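PDB 6FBM: gram-negative insecticidal protein from Chromobacterium piscinae, which is an insecticidal toxin of the MACPF family and probably acts, like many members of the family, by forming pores in target membranes. Local coordinates for residues 90-93 and 99-102; 147-152 and 284-289; 162-167 and 297-302. All blocks are in the same frame, centred on the assembly; numbering follows the deposited sequence.

Overall arrangement
All three contacts lie in the MACPF part of the chain. Contact 1 comes first and is local: 90-93 and 99-102 close a short loop between helices 81-88 and 102-108. The chain then runs through strand 120-134 to helix 147-154 and helix 160-167, which open contacts 2 and 3 in turn. Strands and helices in between carry it back to 284-289, which closes contact 2, and to 297-302, which closes contact 3. These two long loops therefore cross, fastening two consecutive helices to the region that runs from strand 280-282 into helices 290-298 and 300-304. Asp152 and Tyr167 join them, whereas contact 1 touches neither, its centre about 16 Å from that of contact 3.

Contact 1: 90-93 and 99-102; sequences QHVG and KLFS
Val92 is rotated so that CG1 stands anti to its carbonyl carbon (chi1 -56°), which leaves CG2 wedged between N and C and directed at Leu100 and Phe101. Leu100 reaches back with CG likewise anti to its own carbonyl carbon and with an extended second torsion (chi2 176°), so that CD1 is carried out to the valine. The two branches meet tip to tip, Val92 CG2 lying 3.6 Å from Leu100 CD1. The same CG2 comes within 3.9 Å of Phe101 CZ, approaching the ring obliquely, while the other branch makes a looser approach, Val92 CG1 to Phe101 CE2 at 4.2 Å. One isopropyl group thus serves two neighbours on the facing segment. Both segments belong to the loop that joins helix 81-88 to helix 102-108 in the MACPF domain, within the connection between the antiparallel strands 64-78 and 120-134. All three residues are buried, and the contact is purely apolar. Phe101 has a left-handed backbone conformation, and one face of its ring is covered by the preceding side chain: Leu100 CB sits 3.6 Å above the Phe101 ring plane, over its centre. Tyr29 meets the Phe101 ring edge-to-face, and Phe275 touches both Val92 and Phe101. Strand 280-282 adds another apolar neighbour through Leu280, which also exchanges a backbone hydrogen bond with Val92. On the second segment the backbone is held by Ser89, whose OG bonds to Leu100 N, and by Val25, which pairs with Phe101.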
loop_
_atom_site.group_PDB
_atom_site.type_symbol
_atom_site.label_atom_id
_atom_site.label_comp_id
_atom_site.label_asym_id
_atom_site.label_seq_id
_atom_site.Cartn_x
_atom_site.Cartn_y
_atom_site.Cartn_z
ATOM N N GLN A 90 -11.131 42.373 7.566
ATOM C CA GLN A 90 -12.365 42.786 6.908
ATOM C C GLN A 90 -13.135 41.575 6.409
ATOM O O GLN A 90 -12.552 40.593 5.945
ATOM C CB GLN A 90 -12.143 43.695 5.677
ATOM C CG GLN A 90 -11.155 44.859 5.766
ATOM C CD GLN A 90 -11.624 46.013 6.618
ATOM O OE1 GLN A 90 -12.375 45.825 7.588
ATOM N NE2 GLN A 90 -11.150 47.221 6.282
ATOM N N HIS A 91 -14.445 41.697 6.471
ATOM C CA HIS A 91 -15.347 40.828 5.739
ATOM C C HIS A 91 -15.203 39.360 6.147
ATOM O O HIS A 91 -15.128 38.479 5.291
ATOM C CB HIS A 91 -15.158 41.020 4.209
ATOM C CG HIS A 91 -15.424 42.421 3.731
ATOM N ND1 HIS A 91 -16.690 42.974 3.671
ATOM C CD2 HIS A 91 -14.569 43.381 3.296
ATOM C CE1 HIS A 91 -16.597 44.216 3.219
ATOM N NE2 HIS A 91 -15.322 44.487 2.986
ATOM N N VAL A 92 -15.133 39.121 7.449
ATOM C CA VAL A 92 -15.168 37.755 7.978
ATOM C C VAL A 92 -16.298 37.512 8.961
ATOM O O VAL A 92 -16.383 36.433 9.545
ATOM C CB VAL A 92 -13.833 37.373 8.621
ATOM C CG1 VAL A 92 -12.713 37.558 7.609
ATOM C CG2 VAL A 92 -13.566 38.180 9.883
ATOM N N GLY A 93 -17.171 38.505 9.135
ATOM C CA GLY A 93 -18.338 38.375 10.007
ATOM C C GLY A 93 -18.214 38.957 11.395
ATOM O O GLY A 93 -19.195 38.942 12.141
ATOM N N LYS A 99 -9.108 44.499 15.007
ATOM C CA LYS A 99 -7.931 43.867 14.410
ATOM C C LYS A 99 -7.869 42.408 14.857
ATOM O O LYS A 99 -7.492 42.092 15.995
ATOM C CB LYS A 99 -6.648 44.612 14.812
ATOM C CG LYS A 99 -6.642 46.074 14.408
ATOM C CD LYS A 99 -5.465 46.846 14.984
ATOM C CE LYS A 99 -5.797 48.327 14.989
ATOM N NZ LYS A 99 -4.692 49.138 15.575
ATOM N N LEU A 100 -8.244 41.529 13.931
ATOM C CA LEU A 100 -8.353 40.103 14.180
ATOM C C LEU A 100 -7.112 39.401 13.719
ATOM O O LEU A 100 -6.250 40.004 13.086
ATOM C CB LEU A 100 -9.550 39.533 13.434
ATOM C CG LEU A 100 -10.915 40.171 13.695
ATOM C CD1 LEU A 100 -11.960 39.530 12.804
ATOM C CD2 LEU A 100 -11.297 40.025 15.160
ATOM N N PHE A 101 -7.021 38.131 14.074
ATOM C CA PHE A 101 -5.990 37.225 13.566
ATOM C C PHE A 101 -4.562 37.675 13.880
ATOM O O PHE A 101 -3.664 37.545 13.053
ATOM C CB PHE A 101 -6.179 36.989 12.056
ATOM C CG PHE A 101 -7.604 36.760 11.662
ATOM C CD1 PHE A 101 -8.373 35.786 12.303
ATOM C CD2 PHE A 101 -8.194 37.521 10.670
ATOM C CE1 PHE A 101 -9.697 35.585 11.953
ATOM C CE2 PHE A 101 -9.527 37.315 10.310
ATOM C CZ PHE A 101 -10.281 36.349 10.960
ATOM N N SER A 102 -4.360 38.173 15.100
ATOM C CA SER A 102 -3.040 38.693 15.530
ATOM C C SER A 102 -1.943 37.628 15.505
ATOM O O SER A 102 -0.793 37.953 15.248
ATOM C CB SER A 102 -3.119 39.370 16.915
ATOM O OG SER A 102 -4.123 40.378 16.940
#

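Contact 2: 147-152 and 284-289; sequences RDFRDD and WALADK
Phe149 and Leu286 cross at about a right angle, the leucine meeting the edge of the phenylalanine ring and not a face. Leu286 CD1 lies in the ring plane, 3.9 Å from Phe149 CE2 and 4.1 Å from Phe149 CZ, so one methyl covers the far corner of the ring. Phe149 gets there from helix 147-154 with CG anti to the backbone N (chi1 176°), an orientation that sends the ring out beside the helix toward the loop. Next to this pair, Arg150 and Asp288 also cross at about a right angle, but their flat ends are nearly parallel, with the guanidinium and carboxylate planes 18° apart. Asp288 OD1 stands near the guanidinium plane at its edge, yet remains 4.2 Å from Arg150 NH1, too far for a salt bridge. The arginine chain is bent at chi3 (-62°) and its end approaches Asp288, while NH2 bonds to the carbonyl O of Arg142. Asn154, on the same helix, links the two backbones: its ND2 bonds to Arg150 O and its OD1 accepts from Asp288 N. The contact thus pins this MACPF helix to the loop between strand 280-282 and helix 290-298. Its buried half is apolar; at the more exposed end the opposite charges probably add only a modest attraction, while Asn154 supplies hydrogen bonds to both backbones.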
loop_
_atom_site.group_PDB
_atom_site.type_symbol
_atom_site.label_atom_id
_atom_site.label_comp_id
_atom_site.label_asym_id
_atom_site.label_seq_id
_atom_site.Cartn_x
_atom_site.Cartn_y
_atom_site.Cartn_z
ATOM N N ARG A 147 -25.521 20.183 25.360
ATOM C CA ARG A 147 -26.063 20.396 26.699
ATOM C C ARG A 147 -25.222 21.396 27.513
ATOM O O ARG A 147 -25.741 22.435 27.907
ATOM C CB ARG A 147 -26.248 19.045 27.421
ATOM C CG ARG A 147 -27.042 19.064 28.739
ATOM C CD ARG A 147 -26.174 18.803 29.971
ATOM N NE ARG A 147 -25.527 17.468 29.954
ATOM C CZ ARG A 147 -24.208 17.213 29.822
ATOM N NH1 ARG A 147 -23.295 18.193 29.693
ATOM N NH2 ARG A 147 -23.796 15.949 29.813
ATOM N N ASP A 148 -23.933 21.116 27.733
ATOM C CA ASP A 148 -23.150 21.985 28.631
ATOM C C ASP A 148 -22.917 23.397 28.061
ATOM O O ASP A 148 -22.873 24.371 28.821
ATOM C CB ASP A 148 -21.860 21.352 29.219
ATOM C CG ASP A 148 -21.121 20.410 28.254
ATOM O OD1 ASP A 148 -21.114 20.654 27.027
ATOM O OD2 ASP A 148 -20.550 19.414 28.749
ATOM N N PHE A 149 -22.824 23.517 26.735
ATOM C CA PHE A 149 -22.735 24.824 26.116
ATOM C C PHE A 149 -24.032 25.598 26.341
ATOM O O PHE A 149 -23.979 26.748 26.769
ATOM C CB PHE A 149 -22.368 24.732 24.632
ATOM C CG PHE A 149 -22.365 26.063 23.916
ATOM C CD1 PHE A 149 -21.621 27.120 24.403
ATOM C CD2 PHE A 149 -23.097 26.242 22.754
ATOM C CE1 PHE A 149 -21.614 28.337 23.751
ATOM C CE2 PHE A 149 -23.087 27.454 22.089
ATOM C CZ PHE A 149 -22.348 28.499 22.586
ATOM N N ARG A 150 -25.184 24.970 26.088
ATOM C CA ARG A 150 -26.474 25.608 26.386
ATOM C C ARG A 150 -26.550 26.101 27.835
ATOM O O ARG A 150 -26.998 27.229 28.079
ATOM C CB ARG A 150 -27.672 24.680 26.097
ATOM C CG ARG A 150 -29.038 25.286 26.457
ATOM C CD ARG A 150 -30.219 24.334 26.342
ATOM N NE ARG A 150 -30.378 23.868 24.968
ATOM C CZ ARG A 150 -30.831 24.607 23.941
ATOM N NH1 ARG A 150 -31.208 25.900 24.101
ATOM N NH2 ARG A 150 -30.895 24.042 22.725
ATOM N N ASP A 151 -26.124 25.261 28.786
ATOM C CA ASP A 151 -26.210 25.614 30.203
ATOM C C ASP A 151 -25.324 26.826 30.486
ATOM O O ASP A 151 -25.825 27.831 31.005
ATOM C CB ASP A 151 -25.902 24.418 31.122
ATOM C CG ASP A 151 -27.042 23.346 31.102
ATOM O OD1 ASP A 151 -28.154 23.602 30.578
ATOM O OD2 ASP A 151 -26.850 22.210 31.602
ATOM N N ASP A 152 -24.055 26.757 30.074
ATOM C CA ASP A 152 -23.110 27.859 30.302
ATOM C C ASP A 152 -23.534 29.137 29.606
ATOM O O ASP A 152 -23.549 30.205 30.227
ATOM C CB ASP A 152 -21.682 27.484 29.860
ATOM C CG ASP A 152 -21.042 26.457 30.762
ATOM O OD1 ASP A 152 -21.521 26.310 31.893
ATOM O OD2 ASP A 152 -20.067 25.793 30.354
ATOM N N TRP A 284 -23.047 34.954 21.240
ATOM C CA TRP A 284 -24.096 35.691 21.976
ATOM C C TRP A 284 -25.478 35.629 21.303
ATOM O O TRP A 284 -26.466 35.404 21.980
ATOM C CB TRP A 284 -23.694 37.125 22.323
ATOM C CG TRP A 284 -23.195 37.988 21.222
ATOM C CD1 TRP A 284 -23.937 38.591 20.238
ATOM C CD2 TRP A 284 -21.838 38.407 21.032
ATOM N NE1 TRP A 284 -23.113 39.359 19.440
ATOM C CE2 TRP A 284 -21.822 39.261 19.905
ATOM C CE3 TRP A 284 -20.638 38.128 21.694
ATOM C CZ2 TRP A 284 -20.643 39.811 19.408
ATOM C CZ3 TRP A 284 -19.462 38.677 21.212
ATOM C CH2 TRP A 284 -19.467 39.514 20.089
ATOM N N ALA A 285 -25.527 35.723 19.973
ATOM C CA ALA A 285 -26.781 35.550 19.215
ATOM C C ALA A 285 -27.523 34.227 19.505
ATOM O O ALA A 285 -28.718 34.120 19.234
ATOM C CB ALA A 285 -26.522 35.690 17.715
ATOM N N LEU A 286 -26.819 33.231 20.049
ATOM C CA LEU A 286 -27.414 31.944 20.415
ATOM C C LEU A 286 -28.099 31.905 21.776
ATOM O O LEU A 286 -28.800 30.934 22.101
ATOM C CB LEU A 286 -26.331 30.862 20.390
ATOM C CG LEU A 286 -25.611 30.673 19.057
ATOM C CD1 LEU A 286 -24.369 29.808 19.267
ATOM C CD2 LEU A 286 -26.568 30.058 18.052
ATOM N N ALA A 287 -27.865 32.921 22.605
ATOM C CA ALA A 287 -28.442 32.950 23.945
ATOM C C ALA A 287 -29.960 33.143 23.858
ATOM O O ALA A 287 -30.443 33.850 22.963
ATOM C CB ALA A 287 -27.804 34.059 24.760
ATOM N N ASP A 288 -30.704 32.488 24.755
ATOM C CA ASP A 288 -32.186 32.563 24.772
ATOM C C ASP A 288 -32.706 33.979 25.037
ATOM O O ASP A 288 -33.542 34.476 24.282
ATOM C CB ASP A 288 -32.788 31.605 25.815
ATOM C CG ASP A 288 -32.668 30.144 25.431
ATOM O OD1 ASP A 288 -32.637 29.804 24.236
ATOM O OD2 ASP A 288 -32.633 29.312 26.341
ATOM N N LYS A 289 -32.180 34.624 26.078
ATOM C CA LYS A 289 -32.698 35.920 26.529
ATOM C C LYS A 289 -31.947 37.095 25.887
ATOM O O LYS A 289 -30.731 37.100 25.882
ATOM C CB LYS A 289 -32.606 36.013 28.055
ATOM C CG LYS A 289 -33.203 34.831 28.792
ATOM C CD LYS A 289 -33.592 35.127 30.232
ATOM C CE LYS A 289 -33.756 33.786 30.955
ATOM N NZ LYS A 289 -34.717 33.759 32.100
#

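Contact 3: 162-167 and 297-302; sequences ELFKRY and EDAFPE
Phe164 makes a buried, mainly apolar contact with Ala299 and Phe300, where helix 160-167 packs on the junction between helices 290-298 and 300-304. A single corner of its ring does the touching. Phe164 CE2 lies 4.2 Å from Phe300 N and 4.3 Å from Ala299 C, both near the ring plane, so the phenylalanine sets its edge against the backbone of the junction. The two aromatic rings are nearly perpendicular: the edge of Phe300 at CD1 is directed at the Phe164 plane over its margin, with CD1 4.4 Å from Phe164 CE2. On the other side of that plane stands the methyl Ala299 CB, also 4.4 Å from Phe164 CE2. With CG anti to its carbonyl carbon (chi1 -66°), Phe164 points its ring across to the second segment. The junction belongs to the region following strand 280-282 of the MACPF domain, and its turn is fastened by Phe300 N bonding to Glu297 O at 3.2 Å. That bond supplies the amide beside the phenylalanine edge with an acceptor. Around Phe300 the aromatic cluster continues with Tyr98, Trp284 and Tyr170, each in an edge-to-face arrangement with it. Trp284 and Pro169 also touch Phe164, and Met161 packs against Ala299.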
loop_
_atom_site.group_PDB
_atom_site.type_symbol
_atom_site.label_atom_id
_atom_site.label_comp_id
_atom_site.label_asym_id
_atom_site.label_seq_id
_atom_site.Cartn_x
_atom_site.Cartn_y
_atom_site.Cartn_z
ATOM N N GLU A 162 -15.342 33.773 30.965
ATOM C CA GLU A 162 -15.213 32.326 31.057
ATOM C C GLU A 162 -15.870 31.672 29.873
ATOM O O GLU A 162 -15.289 30.772 29.264
ATOM C CB GLU A 162 -15.856 31.778 32.330
ATOM C CG GLU A 162 -14.865 31.320 33.388
ATOM C CD GLU A 162 -15.185 29.917 33.852
ATOM O OE1 GLU A 162 -15.463 29.716 35.053
ATOM O OE2 GLU A 162 -15.238 28.992 32.983
ATOM N N LEU A 163 -17.085 32.121 29.578
ATOM C CA LEU A 163 -17.829 31.613 28.447
ATOM C C LEU A 163 -16.960 31.715 27.211
ATOM O O LEU A 163 -16.795 30.730 26.500
ATOM C CB LEU A 163 -19.136 32.381 28.248
ATOM C CG LEU A 163 -20.100 31.805 27.212
ATOM C CD1 LEU A 163 -20.677 30.489 27.689
ATOM C CD2 LEU A 163 -21.218 32.786 26.969
ATOM N N PHE A 164 -16.376 32.894 26.996
ATOM C CA PHE A 164 -15.518 33.122 25.839
ATOM C C PHE A 164 -14.228 32.298 25.850
ATOM O O PHE A 164 -13.800 31.847 24.786
ATOM C CB PHE A 164 -15.193 34.616 25.652
ATOM C CG PHE A 164 -16.380 35.488 25.300
ATOM C CD1 PHE A 164 -17.555 34.963 24.754
ATOM C CD2 PHE A 164 -16.300 36.860 25.492
ATOM C CE1 PHE A 164 -18.627 35.791 24.441
ATOM C CE2 PHE A 164 -17.361 37.684 25.163
ATOM C CZ PHE A 164 -18.525 37.152 24.640
ATOM N N LYS A 165 -13.620 32.105 27.016
ATOM C CA LYS A 165 -12.458 31.203 27.124
ATOM C C LYS A 165 -12.842 29.754 26.790
ATOM O O LYS A 165 -12.167 29.099 25.986
ATOM C CB LYS A 165 -11.797 31.311 28.510
ATOM C CG LYS A 165 -10.618 30.366 28.749
ATOM C CD LYS A 165 -10.969 29.185 29.640
ATOM C CE LYS A 165 -9.697 28.599 30.272
ATOM N NZ LYS A 165 -9.038 29.442 31.310
ATOM N N ARG A 166 -13.929 29.268 27.385
ATOM C CA ARG A 166 -14.383 27.884 27.184
ATOM C C ARG A 166 -14.784 27.570 25.738
ATOM O O ARG A 166 -14.421 26.524 25.209
ATOM C CB ARG A 166 -15.570 27.555 28.075
ATOM C CG ARG A 166 -15.276 27.350 29.547
ATOM C CD ARG A 166 -16.575 27.203 30.327
ATOM N NE ARG A 166 -16.806 25.844 30.867
ATOM C CZ ARG A 166 -16.953 25.510 32.150
ATOM N NH1 ARG A 166 -17.018 26.429 33.093
ATOM N NH2 ARG A 166 -17.139 24.238 32.473
ATOM N N TYR A 167 -15.542 28.465 25.118
ATOM C CA TYR A 167 -16.200 28.175 23.853
ATOM C C TYR A 167 -15.730 28.985 22.651
ATOM O O TYR A 167 -15.995 28.590 21.511
ATOM C CB TYR A 167 -17.712 28.345 24.034
ATOM C CG TYR A 167 -18.250 27.395 25.069
ATOM C CD1 TYR A 167 -18.393 26.037 24.780
ATOM C CD2 TYR A 167 -18.568 27.836 26.342
ATOM C CE1 TYR A 167 -18.863 25.156 25.736
ATOM C CE2 TYR A 167 -19.024 26.960 27.301
ATOM C CZ TYR A 167 -19.160 25.618 26.997
ATOM O OH TYR A 167 -19.630 24.750 27.944
ATOM N N GLU A 297 -22.334 40.343 24.493
ATOM C CA GLU A 297 -21.807 41.253 23.470
ATOM C C GLU A 297 -21.055 42.460 24.034
ATOM O O GLU A 297 -20.050 42.884 23.450
ATOM C CB GLU A 297 -22.915 41.711 22.518
ATOM C CG GLU A 297 -22.409 42.660 21.437
ATOM C CD GLU A 297 -23.271 42.660 20.185
ATOM O OE1 GLU A 297 -24.487 42.340 20.272
ATOM O OE2 GLU A 297 -22.714 42.970 19.106
ATOM N N ASP A 298 -21.533 43.007 25.153
ATOM C CA ASP A 298 -20.870 44.145 25.822
ATOM C C ASP A 298 -19.495 43.785 26.352
ATOM O O ASP A 298 -18.615 44.649 26.457
ATOM C CB ASP A 298 -21.694 44.662 27.006
ATOM C CG ASP A 298 -22.944 45.404 26.580
ATOM O OD1 ASP A 298 -23.002 45.858 25.432
ATOM O OD2 ASP A 298 -23.866 45.558 27.403
ATOM N N ALA A 299 -19.313 42.514 26.698
ATOM C CA ALA A 299 -18.051 42.056 27.229
ATOM C C ALA A 299 -16.985 41.805 26.146
ATOM O O ALA A 299 -15.797 41.581 26.467
ATOM C CB ALA A 299 -18.280 40.813 28.055
ATOM N N PHE A 300 -17.377 41.852 24.867
ATOM C CA PHE A 300 -16.422 41.539 23.804
ATOM C C PHE A 300 -15.241 42.518 23.743
ATOM O O PHE A 300 -14.113 42.075 23.598
ATOM C CB PHE A 300 -17.116 41.396 22.456
ATOM C CG PHE A 300 -16.240 40.831 21.375
ATOM C CD1 PHE A 300 -15.649 39.582 21.521
ATOM C CD2 PHE A 300 -16.032 41.536 20.191
ATOM C CE1 PHE A 300 -14.852 39.058 20.514
ATOM C CE2 PHE A 300 -15.254 41.009 19.188
ATOM C CZ PHE A 300 -14.649 39.774 19.346
ATOM N N PRO A 301 -15.484 43.842 23.889
ATOM C CA PRO A 301 -14.337 44.753 23.928
ATOM C C PRO A 301 -13.266 44.407 24.934
ATOM O O PRO A 301 -12.070 44.501 24.602
ATOM C CB PRO A 301 -14.968 46.099 24.255
ATOM C CG PRO A 301 -16.331 46.022 23.646
ATOM C CD PRO A 301 -16.751 44.585 23.704
ATOM N N GLU A 302 -13.653 44.007 26.145
ATOM C CA GLU A 302 -12.627 43.656 27.151
ATOM C C GLU A 302 -11.960 42.326 26.833
ATOM O O GLU A 302 -10.749 42.204 27.021
ATOM C CB GLU A 302 -13.104 43.755 28.627
ATOM C CG GLU A 302 -14.166 42.756 29.083
ATOM C CD GLU A 302 -14.107 42.402 30.569
ATOM O OE1 GLU A 302 -12.991 42.282 31.121
ATOM O OE2 GLU A 302 -15.197 42.181 31.161
#